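Local atomic coordinates of probable arylamine n-acetyl transferase (Mycobacterium abscessus, PDB entry 4GUZ), a protein that probably transfers the acetyl group of acetyl-coenzyme A to the amino nitrogen of arylamines, as other arylamine N-acetyltransferases do. Residues 17-21 with 22-26; 32-35 with 36-40. All coordinates share one frame; numbering follows the deposited sequence.

Contact 1: 17-21 with 22-26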
loop_
_atom_site.group_PDB
_atom_site.type_symbol
_atom_site.label_atom_id
_atom_site.label_comp_id
_atom_site.label_asym_id
_atom_site.label_seq_id
_atom_site.Cartn_x
_atom_site.Cartn_y
_atom_site.Cartn_z
ATOM N N GLU A 17 -5.671 -15.517 12.361
ATOM C CA GLU A 17 -5.893 -15.735 10.932
ATOM C C GLU A 17 -5.012 -14.798 10.093
ATOM O O GLU A 17 -4.413 -15.231 9.107
ATOM C CB GLU A 17 -7.363 -15.511 10.606
ATOM C CG GLU A 17 -7.773 -16.100 9.273
ATOM C CD GLU A 17 -9.157 -15.717 8.793
ATOM O OE1 GLU A 17 -9.994 -15.262 9.608
ATOM O OE2 GLU A 17 -9.408 -15.909 7.585
ATOM N N TYR A 18 -4.939 -13.524 10.497
ATOM C CA TYR A 18 -4.123 -12.535 9.799
ATOM C C TYR A 18 -2.652 -12.927 9.890
ATOM O O TYR A 18 -1.961 -12.895 8.871
ATOM C CB TYR A 18 -4.360 -11.106 10.359
ATOM C CG TYR A 18 -3.340 -10.102 9.848
ATOM C CD1 TYR A 18 -3.568 -9.381 8.678
ATOM C CD2 TYR A 18 -2.113 -9.937 10.488
ATOM C CE1 TYR A 18 -2.608 -8.510 8.168
ATOM C CE2 TYR A 18 -1.134 -9.092 9.969
ATOM C CZ TYR A 18 -1.402 -8.355 8.827
ATOM O OH TYR A 18 -0.454 -7.508 8.321
ATOM N N LEU A 19 -2.173 -13.286 11.100
ATOM C CA LEU A 19 -0.760 -13.615 11.319
ATOM C C LEU A 19 -0.342 -14.880 10.574
ATOM O O LEU A 19 0.775 -14.932 10.067
ATOM C CB LEU A 19 -0.424 -13.723 12.811
ATOM C CG LEU A 19 -0.630 -12.425 13.619
ATOM C CD1 LEU A 19 -0.505 -12.683 15.132
ATOM C CD2 LEU A 19 0.342 -11.334 13.192
ATOM N N ALA A 20 -1.239 -15.876 10.474
ATOM C CA ALA A 20 -0.955 -17.105 9.739
ATOM C C ALA A 20 -0.837 -16.789 8.238
ATOM O O ALA A 20 0.071 -17.290 7.576
ATOM C CB ALA A 20 -2.053 -18.135 9.986
ATOM N N PHE A 21 -1.728 -15.909 7.730
ATOM C CA PHE A 21 -1.759 -15.483 6.327
ATOM C C PHE A 21 -0.466 -14.776 5.908
ATOM O O PHE A 21 0.016 -15.007 4.803
ATOM C CB PHE A 21 -2.945 -14.544 6.065
ATOM C CG PHE A 21 -3.200 -14.310 4.592
ATOM C CD1 PHE A 21 -4.042 -15.154 3.873
ATOM C CD2 PHE A 21 -2.605 -13.241 3.925
ATOM C CE1 PHE A 21 -4.278 -14.936 2.513
ATOM C CE2 PHE A 21 -2.838 -13.030 2.561
ATOM C CZ PHE A 21 -3.678 -13.877 1.869
ATOM N N ILE A 22 0.054 -13.889 6.767
ATOM C CA ILE A 22 1.261 -13.112 6.469
ATOM C C ILE A 22 2.521 -13.895 6.876
ATOM O O ILE A 22 3.635 -13.395 6.733
ATOM C CB ILE A 22 1.212 -11.680 7.088
ATOM C CG1 ILE A 22 1.250 -11.688 8.646
ATOM C CG2 ILE A 22 0.028 -10.878 6.546
ATOM C CD1 ILE A 22 2.143 -10.532 9.238
ATOM N N GLY A 23 2.339 -15.134 7.323
ATOM C CA GLY A 23 3.439 -16.016 7.710
ATOM C C GLY A 23 4.196 -15.543 8.929
ATOM O O GLY A 23 5.409 -15.755 9.029
ATOM N N PHE A 24 3.493 -14.880 9.854
ATOM C CA PHE A 24 4.092 -14.406 11.094
ATOM C C PHE A 24 3.993 -15.488 12.169
ATOM O O PHE A 24 2.923 -16.074 12.369
ATOM C CB PHE A 24 3.406 -13.119 11.585
ATOM C CG PHE A 24 3.993 -12.523 12.844
ATOM C CD1 PHE A 24 4.887 -11.461 12.777
ATOM C CD2 PHE A 24 3.631 -13.007 14.104
ATOM C CE1 PHE A 24 5.423 -10.904 13.942
ATOM C CE2 PHE A 24 4.200 -12.476 15.262
ATOM C CZ PHE A 24 5.072 -11.411 15.173
ATOM N N ASP A 25 5.089 -15.685 12.905
ATOM C CA ASP A 25 5.155 -16.595 14.046
ATOM C C ASP A 25 6.128 -16.018 15.073
ATOM O O ASP A 25 6.889 -15.103 14.756
ATOM C CB ASP A 25 5.545 -18.035 13.627
ATOM C CG ASP A 25 6.802 -18.170 12.790
ATOM O OD1 ASP A 25 7.784 -17.435 13.061
ATOM O OD2 ASP A 25 6.826 -19.046 11.894
ATOM N N GLY A 26 6.086 -16.554 16.283
ATOM C CA GLY A 26 6.966 -16.141 17.362
ATOM C C GLY A 26 6.383 -15.062 18.241
ATOM O O GLY A 26 5.162 -14.911 18.330
#
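A Schellman motif closes helix 15-21, with Gly23 and Phe24 bonded back to Ala20 and Leu19 in its last turn. It is a worked example of a helix end where backbone bonds and an apolar side-chain pair occur together. Gly23 takes up a positive phi (66°), favourable to glycine, and turns the chain so that two successive amides face the helix end. Phe24 N reaches Leu19 O at 2.7 Å, the six-to-one bond of the motif. Gly23 N meets Ala20 O at 3.1 Å, but the Gly23 nitrogen sits above the plane of the Ala20 carbonyl, 71° out of it, and so not on a lone pair. One step earlier, Ile22 N still makes an ordinary helical bond to Tyr18 O, 3.1 Å long.

The hydrophobic pair usual in this cap is formed by Leu19 and Phe24. Their side chains run abreast, tips heading the same way, with Leu19 CD2 3.8 Å from Phe24 CD2. The same Leu19 methyl lies in the plane of the Tyr18 ring, at its edge.

Ile22 works against the flat of that ring instead. Ile22 CG2 makes a CH-pi contact over one face, 4.0 Å from the Tyr18 ring centroid and displaced from its centre. A chi1 of 67° tucks CG1 in over the backbone, flanked by N and C, and from there it carries Ile22 CD1 to 3.7 Å from Tyr18 CE2. Both branches of the isoleucine thus touch one tyrosine.

The Tyr18 hydroxyl is hydrogen-bonded to His42 ND1. Its ring also packs on Leu85, Phe86 and Val89 of helix 79-92, with Leu71 of helix 63-72 a further neighbour, while Leu19 and Phe24 rest on Leu38 of helix 32-45.

Contact 2: 32-35 with 36-40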
loop_
_atom_site.group_PDB
_atom_site.type_symbol
_atom_site.label_atom_id
_atom_site.label_comp_id
_atom_site.label_asym_id
_atom_site.label_seq_id
_atom_site.Cartn_x
_atom_site.Cartn_y
_atom_site.Cartn_z
ATOM N N LEU A 32 10.340 -3.481 17.856
ATOM C CA LEU A 32 10.842 -3.287 16.502
ATOM C C LEU A 32 11.028 -4.604 15.751
ATOM O O LEU A 32 10.740 -4.661 14.549
ATOM C CB LEU A 32 12.164 -2.499 16.526
ATOM C CG LEU A 32 12.848 -2.246 15.176
ATOM C CD1 LEU A 32 11.999 -1.369 14.259
ATOM C CD2 LEU A 32 14.238 -1.707 15.363
ATOM N N GLU A 33 11.526 -5.660 16.429
ATOM C CA GLU A 33 11.717 -6.925 15.712
ATOM C C GLU A 33 10.363 -7.503 15.276
ATOM O O GLU A 33 10.262 -8.009 14.165
ATOM C CB GLU A 33 12.552 -7.937 16.527
ATOM C CG GLU A 33 13.853 -8.339 15.831
ATOM C CD GLU A 33 14.556 -7.287 14.987
ATOM O OE1 GLU A 33 14.783 -6.160 15.486
ATOM O OE2 GLU A 33 14.864 -7.590 13.812
ATOM N N THR A 34 9.324 -7.334 16.098
ATOM C CA THR A 34 7.974 -7.779 15.759
ATOM C C THR A 34 7.439 -6.940 14.578
ATOM O O THR A 34 6.944 -7.510 13.611
ATOM C CB THR A 34 7.064 -7.718 16.983
ATOM O OG1 THR A 34 7.564 -8.660 17.935
ATOM C CG2 THR A 34 5.591 -8.072 16.658
ATOM N N LEU A 35 7.590 -5.602 14.649
ATOM C CA LEU A 35 7.146 -4.681 13.597
ATOM C C LEU A 35 7.801 -5.024 12.267
ATOM O O LEU A 35 7.130 -5.007 11.238
ATOM C CB LEU A 35 7.462 -3.226 14.002
ATOM C CG LEU A 35 6.956 -2.119 13.065
ATOM C CD1 LEU A 35 5.435 -2.088 13.012
ATOM C CD2 LEU A 35 7.511 -0.763 13.470
ATOM N N ARG A 36 9.112 -5.345 12.283
ATOM C CA ARG A 36 9.844 -5.727 11.079
ATOM C C ARG A 36 9.231 -6.964 10.452
ATOM O O ARG A 36 9.013 -6.987 9.241
ATOM C CB ARG A 36 11.351 -5.955 11.372
ATOM C CG ARG A 36 12.126 -4.643 11.402
ATOM C CD ARG A 36 13.555 -4.789 11.895
ATOM N NE ARG A 36 14.118 -3.464 12.165
ATOM C CZ ARG A 36 15.389 -3.117 11.987
ATOM N NH1 ARG A 36 16.279 -4.011 11.563
ATOM N NH2 ARG A 36 15.784 -1.875 12.235
ATOM N N ARG A 37 8.937 -7.981 11.271
ATOM C CA ARG A 37 8.352 -9.227 10.760
ATOM C C ARG A 37 6.924 -9.001 10.259
ATOM O O ARG A 37 6.537 -9.615 9.268
ATOM C CB ARG A 37 8.390 -10.340 11.815
ATOM C CG ARG A 37 9.828 -10.770 12.164
ATOM C CD ARG A 37 9.953 -12.166 12.779
ATOM N NE ARG A 37 9.011 -12.446 13.871
ATOM C CZ ARG A 37 9.073 -11.932 15.098
ATOM N NH1 ARG A 37 10.022 -11.057 15.415
ATOM N NH2 ARG A 37 8.168 -12.268 16.009
ATOM N N LEU A 38 6.171 -8.088 10.912
ATOM C CA LEU A 38 4.782 -7.752 10.541
ATOM C C LEU A 38 4.744 -7.070 9.184
ATOM O O LEU A 38 4.001 -7.491 8.307
ATOM C CB LEU A 38 4.114 -6.847 11.582
ATOM C CG LEU A 38 3.674 -7.463 12.904
ATOM C CD1 LEU A 38 3.189 -6.392 13.837
ATOM C CD2 LEU A 38 2.557 -8.476 12.705
ATOM N N GLN A 39 5.564 -6.036 9.005
ATOM C CA GLN A 39 5.595 -5.322 7.741
ATOM C C GLN A 39 6.081 -6.225 6.586
ATOM O O GLN A 39 5.446 -6.236 5.534
ATOM C CB GLN A 39 6.459 -4.063 7.843
ATOM C CG GLN A 39 6.472 -3.299 6.516
ATOM C CD GLN A 39 6.741 -1.824 6.618
ATOM O OE1 GLN A 39 6.660 -1.213 7.681
ATOM N NE2 GLN A 39 6.856 -1.188 5.465
ATOM N N ARG A 40 7.186 -6.973 6.769
ATOM C CA ARG A 40 7.690 -7.834 5.702
ATOM C C ARG A 40 6.625 -8.839 5.246
ATOM O O ARG A 40 6.389 -8.962 4.051
ATOM C CB ARG A 40 8.985 -8.559 6.123
ATOM C CG ARG A 40 9.724 -9.162 4.931
ATOM C CD ARG A 40 11.017 -9.833 5.333
ATOM N NE ARG A 40 11.574 -10.677 4.267
ATOM C CZ ARG A 40 12.611 -10.350 3.503
ATOM N NH1 ARG A 40 13.205 -9.170 3.645
ATOM N NH2 ARG A 40 13.068 -11.203 2.595
#
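Leu32 and Arg36, one helical turn apart, lie at an angle to each other, the arginine's chain running out straight from CG to NE until its head meets the leucine's branches. Leu32 CG is 3.5 Å from Arg36 NE, and Leu32 CD2 stands equally near Arg36 NH2, at 3.5 Å. Packing against hydrocarbon has a price: NE is buried with no polar partner in the model.

Glu33 approaches the same arginine differently. A bend at chi2 (34°) brings Glu33 OE2 to 3.6 Å from Arg36 CD, beside the aliphatic arm. Glu33 OE1 stays 4.3 Å from Arg36 NE and well out of the guanidinium plane. No N-H is aimed at the oxygen, so any attraction is probably one of charge alone. The carboxylate and guanidinium planes are turned 56° apart.

Thr34 and Leu38 extend in parallel from the helix and touch lightly through their methyls, Thr34 CG2 being 4.1 Å from Leu38 CD1, while the threonine hydroxyl is hydrogen-bonded to Ser29 O and Asp27 O. Beneath these pairs lies the regular helical ladder, including Gln39 N to Leu35 O at 2.9 Å.

Leu32 and Arg36 both touch Trp128 of strand 126-130, Leu35 packs on Val121 of strand 116-123, and Leu38 meets Phe86 and Val89 of helix 79-92.

In the fold
Helices 15-21 and 32-45 follow each other in the chain, and the two contacts, with centres about 11 Å apart, meet directly. Leu19 CD2 lies 3.6 Å from Leu38 CD2, and Phe24 CZ 3.3 Å from Arg37 NH2. Both contacts are partly buried. In contact 1 backbone capping bonds and an aromatic and aliphatic cluster join a helix end to the loop after it. Contact 2 is an uninterrupted helix: Leu35 and Leu38 are buried, whereas Glu33 and the arginines lie wholly or partly at the surface. Helix 79-92 packs against both, through Tyr18 of one and Leu35 and Leu38 of the other, whereas the strands 116-123 and 126-130 adjoin contact 2.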